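Local coordinates for protein DELTA1-pyrroline-2-carboxylate reductase (Thermococcus litoralis DSM 5473, PDB 6T3E) that reduces delta1-pyrroline-2-carboxylate to L-proline with a nicotinamide dinucleotide as hydride donor, a step linked to L-hydroxyproline metabolism, at residues K35-K40 with A328-L333; Y145-D150 with S217-V222. One frame throughout, in Å; residues are numbered along the deposited sequence.

Contact 1 of 2, residues K35-K40 with A328-L333; sequences KLISMK and AITAKL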
loop_
_atom_site.group_PDB
_atom_site.type_symbol
_atom_site.label_atom_id
_atom_site.label_comp_id
_atom_site.label_asym_id
_atom_site.label_seq_id
_atom_site.Cartn_x
_atom_site.Cartn_y
_atom_site.Cartn_z
ATOM N N LYS B 35 -24.844 8.947 0.259
ATOM C CA LYS B 35 -26.167 8.358 0.157
ATOM C C LYS B 35 -26.267 7.043 0.939
ATOM O O LYS B 35 -27.275 6.787 1.604
ATOM C CB LYS B 35 -26.397 8.208 -1.341
ATOM C CG LYS B 35 -27.610 7.622 -1.958
ATOM C CD LYS B 35 -27.300 7.682 -3.477
ATOM C CE LYS B 35 -27.344 9.134 -3.928
ATOM N NZ LYS B 35 -26.084 9.994 -3.780
ATOM N N LEU B 36 -25.224 6.204 0.882
ATOM C CA LEU B 36 -25.260 4.827 1.382
ATOM C C LEU B 36 -25.110 4.702 2.900
ATOM O O LEU B 36 -25.717 3.810 3.500
ATOM C CB LEU B 36 -24.170 4.013 0.697
ATOM C CG LEU B 36 -24.363 3.836 -0.799
ATOM C CD1 LEU B 36 -23.125 3.171 -1.411
ATOM C CD2 LEU B 36 -25.620 3.042 -1.080
ATOM N N ILE B 37 -24.220 5.482 3.521
ATOM C CA ILE B 37 -23.783 5.223 4.894
ATOM C C ILE B 37 -24.068 6.402 5.825
ATOM O O ILE B 37 -23.937 7.570 5.447
ATOM C CB ILE B 37 -22.292 4.860 4.921
ATOM C CG1 ILE B 37 -21.464 6.013 4.377
ATOM C CG2 ILE B 37 -22.053 3.651 4.065
ATOM C CD1 ILE B 37 -20.025 5.641 4.091
ATOM N N SER B 38 -24.428 6.078 7.065
ATOM C CA SER B 38 -24.711 7.027 8.132
ATOM C C SER B 38 -23.789 6.725 9.304
ATOM O O SER B 38 -23.182 5.654 9.374
ATOM C CB SER B 38 -26.170 6.939 8.588
ATOM O OG SER B 38 -26.446 5.654 9.142
ATOM N N MET B 39 -23.683 7.671 10.240
ATOM C CA MET B 39 -22.690 7.520 11.305
ATOM C C MET B 39 -23.070 6.431 12.309
ATOM O O MET B 39 -22.192 5.719 12.811
ATOM C CB MET B 39 -22.476 8.864 12.009
ATOM C CG MET B 39 -21.350 8.911 13.053
ATOM S SD MET B 39 -19.682 8.512 12.477
ATOM C CE MET B 39 -19.148 10.038 11.721
ATOM N N LYS B 40 -24.365 6.247 12.575
ATOM C CA LYS B 40 -24.779 5.184 13.488
ATOM C C LYS B 40 -24.359 3.817 12.966
ATOM O O LYS B 40 -23.904 2.961 13.737
ATOM C CB LYS B 40 -26.288 5.235 13.700
ATOM C CG LYS B 40 -26.779 4.271 14.751
ATOM C CD LYS B 40 -28.262 4.469 15.014
ATOM C CE LYS B 40 -28.902 3.173 15.469
ATOM N NZ LYS B 40 -28.039 2.006 15.141
ATOM N N ALA B 328 -11.446 -0.846 5.982
ATOM C CA ALA B 328 -11.949 -2.067 5.353
ATOM C C ALA B 328 -13.386 -2.353 5.779
ATOM O O ALA B 328 -14.220 -2.724 4.950
ATOM C CB ALA B 328 -11.038 -3.254 5.667
ATOM N N ILE B 329 -13.702 -2.191 7.063
ATOM C CA ILE B 329 -15.061 -2.487 7.509
ATOM C C ILE B 329 -16.039 -1.466 6.945
ATOM O O ILE B 329 -17.197 -1.793 6.651
ATOM C CB ILE B 329 -15.132 -2.584 9.046
ATOM C CG1 ILE B 329 -16.445 -3.245 9.465
ATOM C CG2 ILE B 329 -14.991 -1.229 9.696
ATOM C CD1 ILE B 329 -16.528 -4.689 9.071
ATOM N N THR B 330 -15.606 -0.216 6.794
ATOM C CA THR B 330 -16.487 0.785 6.209
ATOM C C THR B 330 -16.614 0.616 4.691
ATOM O O THR B 330 -17.726 0.680 4.149
ATOM C CB THR B 330 -15.979 2.169 6.594
ATOM O OG1 THR B 330 -16.002 2.278 8.023
ATOM C CG2 THR B 330 -16.852 3.259 6.002
ATOM N N ALA B 331 -15.507 0.311 4.003
ATOM C CA ALA B 331 -15.562 0.110 2.558
ATOM C C ALA B 331 -16.424 -1.085 2.192
ATOM O O ALA B 331 -17.196 -1.022 1.226
ATOM C CB ALA B 331 -14.162 -0.091 1.998
ATOM N N LYS B 332 -16.328 -2.179 2.958
ATOM C CA LYS B 332 -17.145 -3.341 2.631
ATOM C C LYS B 332 -18.603 -3.086 2.986
ATOM O O LYS B 332 -19.504 -3.473 2.236
ATOM C CB LYS B 332 -16.615 -4.580 3.361
ATOM C CG LYS B 332 -17.329 -5.903 3.030
ATOM C CD LYS B 332 -16.654 -6.669 1.853
ATOM C CE LYS B 332 -17.354 -8.015 1.508
ATOM N NZ LYS B 332 -17.429 -8.308 0.030
ATOM N N LEU B 333 -18.835 -2.350 4.071
ATOM C CA LEU B 333 -20.166 -1.864 4.417
ATOM C C LEU B 333 -20.758 -1.059 3.269
ATOM O O LEU B 333 -21.897 -1.294 2.846
ATOM C CB LEU B 333 -20.064 -1.027 5.699
ATOM C CG LEU B 333 -21.271 -0.425 6.402
ATOM C CD1 LEU B 333 -21.575 0.969 5.923
ATOM C CD2 LEU B 333 -22.458 -1.336 6.221
#

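Contact 2 of 2, residues Y145-D150 with S217-V222; sequences YLARKD and SDILIV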
loop_
_atom_site.group_PDB
_atom_site.type_symbol
_atom_site.label_atom_id
_atom_site.label_comp_id
_atom_site.label_asym_id
_atom_site.label_seq_id
_atom_site.Cartn_x
_atom_site.Cartn_y
_atom_site.Cartn_z
ATOM N N TYR B 145 -17.363 4.276 25.850
ATOM C CA TYR B 145 -16.766 3.608 26.996
ATOM C C TYR B 145 -16.019 4.543 27.932
ATOM O O TYR B 145 -15.841 4.196 29.106
ATOM C CB TYR B 145 -15.791 2.524 26.530
ATOM C CG TYR B 145 -16.443 1.402 25.773
ATOM C CD1 TYR B 145 -16.743 0.203 26.402
ATOM C CD2 TYR B 145 -16.758 1.539 24.429
ATOM C CE1 TYR B 145 -17.343 -0.822 25.718
ATOM C CE2 TYR B 145 -17.360 0.519 23.731
ATOM C CZ TYR B 145 -17.650 -0.662 24.380
ATOM O OH TYR B 145 -18.247 -1.686 23.682
ATOM N N LEU B 146 -15.578 5.713 27.449
ATOM C CA LEU B 146 -14.659 6.567 28.198
ATOM C C LEU B 146 -15.251 7.883 28.673
ATOM O O LEU B 146 -14.672 8.504 29.566
ATOM C CB LEU B 146 -13.415 6.895 27.355
ATOM C CG LEU B 146 -12.508 5.746 26.927
ATOM C CD1 LEU B 146 -11.359 6.250 26.081
ATOM C CD2 LEU B 146 -12.004 5.007 28.147
ATOM N N ALA B 147 -16.372 8.324 28.117
ATOM C CA ALA B 147 -16.927 9.625 28.451
ATOM C C ALA B 147 -18.024 9.478 29.494
ATOM O O ALA B 147 -18.712 8.454 29.559
ATOM C CB ALA B 147 -17.482 10.327 27.207
ATOM N N ARG B 148 -18.166 10.510 30.325
ATOM C CA ARG B 148 -19.254 10.530 31.287
ATOM C C ARG B 148 -20.580 10.462 30.544
ATOM O O ARG B 148 -20.763 11.122 29.518
ATOM C CB ARG B 148 -19.189 11.796 32.141
ATOM C CG ARG B 148 -18.282 11.706 33.364
ATOM C CD ARG B 148 -18.375 12.979 34.231
ATOM N NE ARG B 148 -17.743 14.165 33.636
ATOM C CZ ARG B 148 -18.401 15.226 33.167
ATOM N NH1 ARG B 148 -17.731 16.261 32.657
ATOM N NH2 ARG B 148 -19.728 15.256 33.212
ATOM N N LYS B 149 -21.493 9.628 31.045
ATOM C CA LYS B 149 -22.790 9.480 30.392
ATOM C C LYS B 149 -23.620 10.753 30.487
ATOM O O LYS B 149 -24.470 11.002 29.624
ATOM C CB LYS B 149 -23.541 8.295 30.997
ATOM C CG LYS B 149 -23.438 7.032 30.159
ATOM C CD LYS B 149 -24.096 5.861 30.847
ATOM C CE LYS B 149 -23.764 4.559 30.157
ATOM N NZ LYS B 149 -24.666 4.327 28.995
ATOM N N ASP B 150 -23.374 11.583 31.500
ATOM C CA ASP B 150 -24.095 12.836 31.666
ATOM C C ASP B 150 -23.386 14.016 31.006
ATOM O O ASP B 150 -23.642 15.167 31.381
ATOM C CB ASP B 150 -24.335 13.109 33.154
ATOM C CG ASP B 150 -23.043 13.218 33.960
ATOM O OD1 ASP B 150 -21.962 12.844 33.447
ATOM O OD2 ASP B 150 -23.118 13.663 35.129
ATOM N N SER B 217 -15.484 22.127 28.729
ATOM C CA SER B 217 -15.845 20.900 28.033
ATOM C C SER B 217 -16.150 19.758 28.995
ATOM O O SER B 217 -15.430 19.540 29.974
ATOM C CB SER B 217 -14.713 20.466 27.104
ATOM O OG SER B 217 -14.598 21.325 25.993
ATOM N N ASP B 218 -17.205 19.008 28.685
ATOM C CA ASP B 218 -17.365 17.670 29.240
ATOM C C ASP B 218 -16.666 16.642 28.352
ATOM O O ASP B 218 -16.067 15.687 28.861
ATOM C CB ASP B 218 -18.855 17.331 29.394
ATOM C CG ASP B 218 -19.550 18.153 30.486
ATOM O OD1 ASP B 218 -18.943 18.391 31.559
ATOM O OD2 ASP B 218 -20.711 18.565 30.267
ATOM N N ILE B 219 -16.708 16.859 27.031
ATOM C CA ILE B 219 -15.963 16.093 26.034
ATOM C C ILE B 219 -15.226 17.082 25.141
ATOM O O ILE B 219 -15.828 18.028 24.627
ATOM C CB ILE B 219 -16.882 15.205 25.176
ATOM C CG1 ILE B 219 -17.541 14.126 26.030
ATOM C CG2 ILE B 219 -16.097 14.569 24.031
ATOM C CD1 ILE B 219 -18.604 13.351 25.294
ATOM N N LEU B 220 -13.936 16.863 24.938
ATOM C CA LEU B 220 -13.136 17.756 24.117
ATOM C C LEU B 220 -12.719 17.045 22.841
ATOM O O LEU B 220 -12.213 15.918 22.885
ATOM C CB LEU B 220 -11.896 18.243 24.869
ATOM C CG LEU B 220 -10.970 19.169 24.074
ATOM C CD1 LEU B 220 -11.702 20.446 23.699
ATOM C CD2 LEU B 220 -9.714 19.473 24.859
ATOM N N ILE B 221 -12.907 17.721 21.713
ATOM C CA ILE B 221 -12.531 17.211 20.403
ATOM C C ILE B 221 -11.381 18.077 19.903
ATOM O O ILE B 221 -11.525 19.299 19.788
ATOM C CB ILE B 221 -13.712 17.248 19.417
ATOM C CG1 ILE B 221 -14.786 16.222 19.786
ATOM C CG2 ILE B 221 -13.233 17.052 17.989
ATOM C CD1 ILE B 221 -16.163 16.579 19.244
ATOM N N VAL B 222 -10.245 17.448 19.611
ATOM C CA VAL B 222 -9.080 18.118 19.048
ATOM C C VAL B 222 -8.793 17.461 17.699
ATOM O O VAL B 222 -8.551 16.246 17.636
ATOM C CB VAL B 222 -7.860 18.042 19.983
ATOM C CG1 VAL B 222 -6.862 19.112 19.615
ATOM C CG2 VAL B 222 -8.269 18.203 21.452
#

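Contact 1 of 2, residues K35-K40 with A328-L333
I37 and L333 meet through branched aliphatic side chains alone: neither residue, nor T330 beside them, brings a ring, an amide or a charged flat group, so the contact has no faces or edges to fill. It is an apolar contact between the linker joining helices 30-36 and 39-54 and helix 324-341, in a chain of the ornithine cyclodeaminase/mu-crystallin family. I37 is where helix 30-36 gives up its helical conformation, and S38 then stands at the N-cap position of helix 39-54. Between those helices the chain is extended, and I37 points its side chain toward helix 324-341. With chi1 at 61°, CG1 of I37 is tucked over its own backbone, and the CG2 methyl is left to face L333. There I37 CG2 meets L333 CD1 at 3.3 Å, and the same L333 CD1 is 4.1 Å from I37 CB. The leucine starts out along the flank of its helix; with CG anti to the backbone N (chi1 -176°), its CD1 branch is carried across to the isoleucine, and the two side chains pass obliquely. Neighbouring helices complete the setting: I37 also touches F129 of helix 128-146, L333 touches S45, and T330 touches V42, I130 and R134, the last a member of the proline pocket. The T330 hydroxyl OG1 is engaged by E326 O, one turn earlier in its own helix, and its methyl is the part that faces the linker. That methyl gives the looser second point of the contact, T330 CG2 standing 4.4 Å from I37 CD1.

Contact 2 of 2, residues Y145-D150 with S217-V222
A salt-bridge network of R148, D218 and D150 ties the exit of helix 128-146 to the start of strand 219-222, at the N-terminal end of an inner strand of the parallel sheet of a Rossmann-type domain. R148 NH1 donates to D218 OD1 over 2.7 Å in a nearly straight bond, 173° at the hydrogen. The acceptor lies in the guanidinium plane, but the donor comes from above the carboxylate plane, and the two flat groups stand nearly perpendicular, 89° apart. A bend at chi3 (-72°) turns the end of the arginine chain to bring NH1 to D218, while R148 NH2 turns to D150 OD1, two residues further on, at 3.3 Å, a longer bond within the same loop. R148 NE is taken by G239 O, so all three guanidinium nitrogens have partners and the group's rotation is restrained.

D218 is held just as fully. Its OD1 also pairs with R237, and its OD2 accepts hydrogen bonds from the backbone N of K152 and of I153, at the start of strand 153-157. Two arginines and two amide N-H groups around this buried carboxylate would be expected to favour its charged form.

Beside the ionic part lies a small apolar one. A147, the first residue to depart from helical conformation, points its methyl toward the strand, and A147 CB packs on I219 CD1 at 3.8 Å and I219 CG1 at 4.0 Å. H241 touches both of these residues from strand 241-244, and V170 of helix 161-173 adds to the packing on I219. The contact sits at the N-terminal strand ends of this Rossmann-type sheet, opposite the C-terminal ends where such folds bind their dinucleotide.

In the fold
Contact 2 is nested along the chain inside the loop closed by contact 1, whose segments come from near the N-terminus and from the late helix 324-341. Their centres are 24 Å apart, and their nearest atoms about 10 Å, without touching. Helix 128-146 spans the gap: F129, I130 and R134 border contact 1, and its last residues open the 145-150 segment. Helix 161-173 touches M39 of contact 1 and I219 of contact 2. Contact 1 brings an early linker against a late helix, the T330 side chain about 11 Å from the bound proline; contact 2 fastens the entry to the parallel sheet. The proline pocket draws on both the mixed-sheet part (K91) and the Rossmann-type part (W247, G322), so the ligands lie between these.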